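PDB 1YVU: protein argonaute from Aquifex aeolicus, which uses short single-stranded DNA guides to bind complementary RNA targets and cleaves them with the help of divalent metal ions. Local coordinates for residues V196-F210 with L230-L244. Numbering follows the deposited sequence.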
loop_
_atom_site.group_PDB
_atom_site.type_symbol
_atom_site.label_atom_id
_atom_site.label_comp_id
_atom_site.label_asym_id
_atom_site.label_seq_id
_atom_site.Cartn_x
_atom_site.Cartn_y
_atom_site.Cartn_z
ATOM N N VAL A 196 3.756 15.681 -6.416
ATOM C CA VAL A 196 3.756 17.091 -6.827
ATOM C C VAL A 196 2.348 17.642 -7.042
ATOM O O VAL A 196 1.535 17.045 -7.759
ATOM C CB VAL A 196 4.608 17.317 -8.114
ATOM C CG1 VAL A 196 4.641 18.777 -8.491
ATOM C CG2 VAL A 196 6.024 16.846 -7.906
ATOM N N GLN A 197 2.083 18.781 -6.400
ATOM C CA GLN A 197 0.796 19.460 -6.498
ATOM C C GLN A 197 0.869 20.724 -7.367
ATOM O O GLN A 197 0.089 20.862 -8.324
ATOM C CB GLN A 197 0.256 19.798 -5.097
ATOM C CG GLN A 197 -1.173 20.362 -5.124
ATOM C CD GLN A 197 -1.783 20.640 -3.761
ATOM O OE1 GLN A 197 -1.192 20.380 -2.693
ATOM N NE2 GLN A 197 -2.994 21.177 -3.797
ATOM N N ASP A 198 1.784 21.636 -7.007
ATOM C CA ASP A 198 1.995 22.922 -7.701
ATOM C C ASP A 198 3.470 23.267 -7.926
ATOM O O ASP A 198 4.311 23.035 -7.052
ATOM C CB ASP A 198 1.367 24.074 -6.897
ATOM C CG ASP A 198 0.049 24.583 -7.490
ATOM O OD1 ASP A 198 -0.600 23.882 -8.304
ATOM O OD2 ASP A 198 -0.344 25.710 -7.112
ATOM N N VAL A 199 3.758 23.824 -9.107
ATOM C CA VAL A 199 5.101 24.266 -9.489
ATOM C C VAL A 199 5.009 25.724 -9.922
ATOM O O VAL A 199 4.088 26.120 -10.663
ATOM C CB VAL A 199 5.735 23.408 -10.652
ATOM C CG1 VAL A 199 7.060 24.002 -11.116
ATOM C CG2 VAL A 199 6.022 22.001 -10.191
ATOM N N PHE A 200 5.946 26.516 -9.403
ATOM C CA PHE A 200 6.055 27.928 -9.735
ATOM C C PHE A 200 7.513 28.388 -9.650
ATOM O O PHE A 200 8.339 27.718 -9.031
ATOM C CB PHE A 200 5.102 28.794 -8.880
ATOM C CG PHE A 200 5.464 28.886 -7.425
ATOM C CD1 PHE A 200 6.185 30.006 -6.940
ATOM C CD2 PHE A 200 5.049 27.892 -6.519
ATOM C CE1 PHE A 200 6.492 30.139 -5.563
ATOM C CE2 PHE A 200 5.344 28.005 -5.128
ATOM C CZ PHE A 200 6.066 29.134 -4.648
ATOM N N LYS A 201 7.809 29.522 -10.284
ATOM C CA LYS A 201 9.149 30.105 -10.319
ATOM C C LYS A 201 9.554 30.782 -9.009
ATOM O O LYS A 201 8.701 31.298 -8.270
ATOM C CB LYS A 201 9.258 31.110 -11.474
ATOM C CG LYS A 201 9.069 30.514 -12.857
ATOM C CD LYS A 201 8.892 31.585 -13.931
ATOM C CE LYS A 201 8.256 30.992 -15.199
ATOM N NZ LYS A 201 7.620 32.008 -16.104
ATOM N N ALA A 202 10.861 30.782 -8.738
ATOM C CA ALA A 202 11.423 31.382 -7.534
ATOM C C ALA A 202 11.599 32.885 -7.671
ATOM O O ALA A 202 11.782 33.584 -6.668
ATOM C CB ALA A 202 12.717 30.725 -7.183
ATOM N N LYS A 203 11.518 33.375 -8.916
ATOM C CA LYS A 203 11.595 34.811 -9.216
ATOM C C LYS A 203 10.385 35.468 -8.540
ATOM O O LYS A 203 10.496 36.575 -7.992
ATOM C CB LYS A 203 11.412 35.114 -10.714
ATOM C CG LYS A 203 12.221 34.346 -11.711
ATOM C CD LYS A 203 12.503 35.224 -12.949
ATOM C CE LYS A 203 13.150 34.449 -14.117
ATOM N NZ LYS A 203 14.412 35.079 -14.615
ATOM N N GLU A 204 9.256 34.737 -8.560
ATOM C CA GLU A 204 7.954 35.151 -8.011
ATOM C C GLU A 204 7.966 35.564 -6.551
ATOM O O GLU A 204 7.058 36.248 -6.075
ATOM C CB GLU A 204 6.905 34.057 -8.229
ATOM C CG GLU A 204 5.672 34.525 -9.003
ATOM C CD GLU A 204 4.608 33.440 -9.165
ATOM O OE1 GLU A 204 3.661 33.411 -8.346
ATOM O OE2 GLU A 204 4.717 32.627 -10.113
ATOM N N LYS A 205 8.994 35.118 -5.836
ATOM C CA LYS A 205 9.157 35.451 -4.438
ATOM C C LYS A 205 10.455 36.240 -4.242
ATOM O O LYS A 205 11.449 35.990 -4.935
ATOM C CB LYS A 205 9.123 34.179 -3.598
ATOM C CG LYS A 205 7.801 33.391 -3.689
ATOM C CD LYS A 205 6.574 34.134 -3.126
ATOM C CE LYS A 205 5.308 33.310 -3.313
ATOM N NZ LYS A 205 4.210 33.792 -2.449
ATOM N N GLY A 206 10.413 37.225 -3.345
ATOM C CA GLY A 206 11.568 38.066 -3.055
ATOM C C GLY A 206 12.479 37.544 -1.954
ATOM O O GLY A 206 12.165 36.527 -1.337
ATOM N N GLU A 207 13.551 38.291 -1.664
ATOM C CA GLU A 207 14.574 37.935 -0.661
ATOM C C GLU A 207 14.207 37.329 0.704
ATOM O O GLU A 207 14.724 36.257 1.049
ATOM C CB GLU A 207 15.567 39.088 -0.465
ATOM C CG GLU A 207 16.459 39.316 -1.666
ATOM C CD GLU A 207 17.852 39.757 -1.281
ATOM O OE1 GLU A 207 18.103 40.981 -1.227
ATOM O OE2 GLU A 207 18.701 38.877 -1.032
ATOM N N GLU A 208 13.299 37.965 1.452
ATOM C CA GLU A 208 12.896 37.461 2.787
ATOM C C GLU A 208 12.156 36.110 2.819
ATOM O O GLU A 208 12.211 35.426 3.824
ATOM C CB GLU A 208 12.099 38.505 3.580
ATOM C CG GLU A 208 12.885 39.434 4.521
ATOM C CD GLU A 208 11.964 40.465 5.241
ATOM O OE1 GLU A 208 11.233 40.078 6.186
ATOM O OE2 GLU A 208 11.953 41.664 4.863
ATOM N N PHE A 209 11.532 35.699 1.712
ATOM C CA PHE A 209 10.815 34.420 1.627
ATOM C C PHE A 209 11.768 33.270 1.871
ATOM O O PHE A 209 11.485 32.377 2.669
ATOM C CB PHE A 209 10.207 34.261 0.231
ATOM C CG PHE A 209 9.266 33.091 0.089
ATOM C CD1 PHE A 209 7.905 33.240 0.410
ATOM C CD2 PHE A 209 9.716 31.847 -0.419
ATOM C CE1 PHE A 209 6.984 32.174 0.226
ATOM C CE2 PHE A 209 8.809 30.768 -0.607
ATOM C CZ PHE A 209 7.437 30.938 -0.283
ATOM N N PHE A 210 12.893 33.328 1.153
ATOM C CA PHE A 210 13.963 32.333 1.169
ATOM C C PHE A 210 14.660 32.248 2.473
ATOM O O PHE A 210 15.116 31.174 2.853
ATOM C CB PHE A 210 15.005 32.647 0.115
ATOM C CG PHE A 210 14.452 32.800 -1.239
ATOM C CD1 PHE A 210 14.449 34.052 -1.852
ATOM C CD2 PHE A 210 13.835 31.722 -1.881
ATOM C CE1 PHE A 210 13.826 34.244 -3.093
ATOM C CE2 PHE A 210 13.206 31.897 -3.128
ATOM C CZ PHE A 210 13.199 33.168 -3.732
ATOM N N LEU A 230 18.597 32.203 -1.969
ATOM C CA LEU A 230 18.670 33.525 -1.373
ATOM C C LEU A 230 19.978 34.218 -1.783
ATOM O O LEU A 230 19.972 35.351 -2.279
ATOM C CB LEU A 230 18.646 33.379 0.155
ATOM C CG LEU A 230 18.808 34.666 0.978
ATOM C CD1 LEU A 230 17.636 35.569 0.804
ATOM C CD2 LEU A 230 19.005 34.351 2.423
ATOM N N LYS A 231 21.083 33.496 -1.596
ATOM C CA LYS A 231 22.415 34.000 -1.866
ATOM C C LYS A 231 22.947 33.883 -3.285
ATOM O O LYS A 231 23.869 34.604 -3.633
ATOM C CB LYS A 231 23.408 33.437 -0.847
ATOM C CG LYS A 231 23.102 33.803 0.613
ATOM C CD LYS A 231 24.235 33.478 1.598
ATOM C CE LYS A 231 23.783 33.672 3.069
ATOM N NZ LYS A 231 24.855 33.476 4.111
ATOM N N ASN A 232 22.340 33.034 -4.117
ATOM C CA ASN A 232 22.766 32.845 -5.521
ATOM C C ASN A 232 21.622 33.241 -6.461
ATOM O O ASN A 232 20.625 32.508 -6.589
ATOM C CB ASN A 232 23.165 31.383 -5.741
ATOM C CG ASN A 232 23.758 31.128 -7.089
ATOM O OD1 ASN A 232 23.801 31.999 -7.964
ATOM N ND2 ASN A 232 24.233 29.912 -7.271
ATOM N N ARG A 233 21.797 34.373 -7.150
ATOM C CA ARG A 233 20.761 34.873 -8.056
ATOM C C ARG A 233 20.667 34.263 -9.435
ATOM O O ARG A 233 19.644 34.415 -10.109
ATOM C CB ARG A 233 20.756 36.395 -8.120
ATOM C CG ARG A 233 20.081 36.982 -6.912
ATOM C CD ARG A 233 20.135 38.471 -6.881
ATOM N NE ARG A 233 19.153 39.101 -7.758
ATOM C CZ ARG A 233 18.409 40.147 -7.408
ATOM N NH1 ARG A 233 18.514 40.691 -6.194
ATOM N NH2 ARG A 233 17.604 40.700 -8.295
ATOM N N GLU A 234 21.714 33.548 -9.834
ATOM C CA GLU A 234 21.733 32.845 -11.109
ATOM C C GLU A 234 20.663 31.754 -10.958
ATOM O O GLU A 234 19.724 31.666 -11.748
ATOM C CB GLU A 234 23.111 32.188 -11.327
ATOM C CG GLU A 234 23.929 32.706 -12.531
ATOM C CD GLU A 234 25.173 31.859 -12.837
ATOM O OE1 GLU A 234 25.261 31.296 -13.951
ATOM O OE2 GLU A 234 26.069 31.764 -11.965
ATOM N N LEU A 235 20.752 31.058 -9.826
ATOM C CA LEU A 235 19.856 29.976 -9.442
ATOM C C LEU A 235 18.435 30.459 -9.246
ATOM O O LEU A 235 17.533 30.003 -9.933
ATOM C CB LEU A 235 20.322 29.359 -8.126
ATOM C CG LEU A 235 20.373 27.846 -7.971
ATOM C CD1 LEU A 235 20.505 27.549 -6.511
ATOM C CD2 LEU A 235 19.147 27.157 -8.531
ATOM N N ARG A 236 18.259 31.402 -8.321
ATOM C CA ARG A 236 16.953 31.955 -7.984
ATOM C C ARG A 236 16.097 32.333 -9.162
ATOM O O ARG A 236 14.877 32.171 -9.114
ATOM C CB ARG A 236 17.086 33.161 -7.086
ATOM C CG ARG A 236 15.794 33.492 -6.378
ATOM C CD ARG A 236 15.715 34.948 -6.076
ATOM N NE ARG A 236 16.745 35.330 -5.122
ATOM C CZ ARG A 236 16.619 36.324 -4.254
ATOM N NH1 ARG A 236 15.489 37.036 -4.220
ATOM N NH2 ARG A 236 17.622 36.610 -3.429
ATOM N N GLU A 237 16.720 32.854 -10.210
ATOM C CA GLU A 237 15.942 33.222 -11.380
ATOM C C GLU A 237 15.375 32.024 -12.141
ATOM O O GLU A 237 14.143 31.882 -12.225
ATOM C CB GLU A 237 16.682 34.215 -12.257
ATOM C CG GLU A 237 16.406 35.622 -11.751
ATOM C CD GLU A 237 17.180 36.670 -12.475
ATOM O OE1 GLU A 237 17.171 36.643 -13.722
ATOM O OE2 GLU A 237 17.800 37.518 -11.795
ATOM N N LYS A 238 16.258 31.080 -12.494
ATOM C CA LYS A 238 15.892 29.845 -13.212
ATOM C C LYS A 238 15.269 28.751 -12.318
ATOM O O LYS A 238 14.797 27.730 -12.825
ATOM C CB LYS A 238 17.117 29.274 -13.940
ATOM C CG LYS A 238 18.279 28.887 -13.024
ATOM C CD LYS A 238 18.973 27.635 -13.528
ATOM C CE LYS A 238 19.543 26.815 -12.377
ATOM N NZ LYS A 238 20.007 25.456 -12.805
ATOM N N ALA A 239 15.259 28.980 -11.005
ATOM C CA ALA A 239 14.740 28.004 -10.058
ATOM C C ALA A 239 13.258 27.951 -9.857
ATOM O O ALA A 239 12.544 28.943 -10.032
ATOM C CB ALA A 239 15.405 28.147 -8.729
ATOM N N PHE A 240 12.821 26.759 -9.483
ATOM C CA PHE A 240 11.431 26.485 -9.212
ATOM C C PHE A 240 11.251 26.007 -7.785
ATOM O O PHE A 240 12.165 25.463 -7.143
ATOM C CB PHE A 240 10.889 25.398 -10.129
ATOM C CG PHE A 240 10.926 25.735 -11.577
ATOM C CD1 PHE A 240 11.816 25.065 -12.440
ATOM C CD2 PHE A 240 10.008 26.647 -12.119
ATOM C CE1 PHE A 240 11.790 25.283 -13.847
ATOM C CE2 PHE A 240 9.955 26.886 -13.519
ATOM C CZ PHE A 240 10.851 26.198 -14.391
ATOM N N LEU A 241 10.070 26.298 -7.265
ATOM C CA LEU A 241 9.702 25.875 -5.937
ATOM C C LEU A 241 8.512 25.011 -6.200
ATOM O O LEU A 241 7.690 25.304 -7.072
ATOM C CB LEU A 241 9.346 27.045 -5.023
ATOM C CG LEU A 241 10.401 28.139 -4.860
ATOM C CD1 LEU A 241 9.947 29.185 -3.906
ATOM C CD2 LEU A 241 11.695 27.556 -4.407
ATOM N N VAL A 242 8.528 23.873 -5.519
ATOM C CA VAL A 242 7.516 22.835 -5.639
ATOM C C VAL A 242 6.747 22.647 -4.340
ATOM O O VAL A 242 7.341 22.473 -3.268
ATOM C CB VAL A 242 8.193 21.487 -6.024
ATOM C CG1 VAL A 242 7.152 20.408 -6.296
ATOM C CG2 VAL A 242 9.143 21.675 -7.245
ATOM N N VAL A 243 5.419 22.672 -4.457
ATOM C CA VAL A 243 4.528 22.476 -3.311
ATOM C C VAL A 243 4.017 21.029 -3.359
ATOM O O VAL A 243 3.495 20.570 -4.382
ATOM C CB VAL A 243 3.329 23.480 -3.300
ATOM C CG1 VAL A 243 2.574 23.395 -1.959
ATOM C CG2 VAL A 243 3.819 24.899 -3.523
ATOM N N LEU A 244 4.229 20.307 -2.264
ATOM C CA LEU A 244 3.808 18.919 -2.172
ATOM C C LEU A 244 2.459 18.726 -1.466
ATOM O O LEU A 244 1.941 19.660 -0.847
ATOM C CB LEU A 244 4.922 18.066 -1.554
ATOM C CG LEU A 244 6.308 18.111 -2.233
ATOM C CD1 LEU A 244 7.233 17.091 -1.598
ATOM C CD2 LEU A 244 6.223 17.828 -3.716
#
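Phe200 and Leu241 bond through their backbones in both directions, with Leu241 N 2.9 Å from Phe200 O. This pairs strands 196-201 and 240-244 antiparallel. Val243 N meets Asp198 O at 2.8 Å, almost straight at 177°. Val243 O accepts from Gln197 N at 3.0 Å and, weakly, from Asp198 N, so two residues sit opposite one: a classic beta bulge. Ala202 N reaches Ala239 O at 2.8 Å.

Among the apolar contacts, Phe200 CG sits between its backbone N and carbonyl carbon (chi1 69°), which lays the ring across Leu241. Leu241 CB touches one face in a CH-pi contact, and Val243 CG2 lies at the edge, 3.8 Å from Phe200 CE2.

The Arg236 guanidinium lays one face over the Phe210 rim. In its own plane, NH2 donates to Leu230 O at 2.9 Å. NH2 also forms a weak salt bridge with Glu207 OE2. With Arg236 replaced by alanine, Glu207 would probably lose its charged partner and Leu230 O its side-chain donor, with a gap opened beside the Phe210 rim.

In this PAZ domain, strand 240-244 lies between 194-201 and 249-251. Helix 169-175 covers the Val199 and Val242 face, while Trp226 and Leu229 of helix 220-231 pack on Leu241.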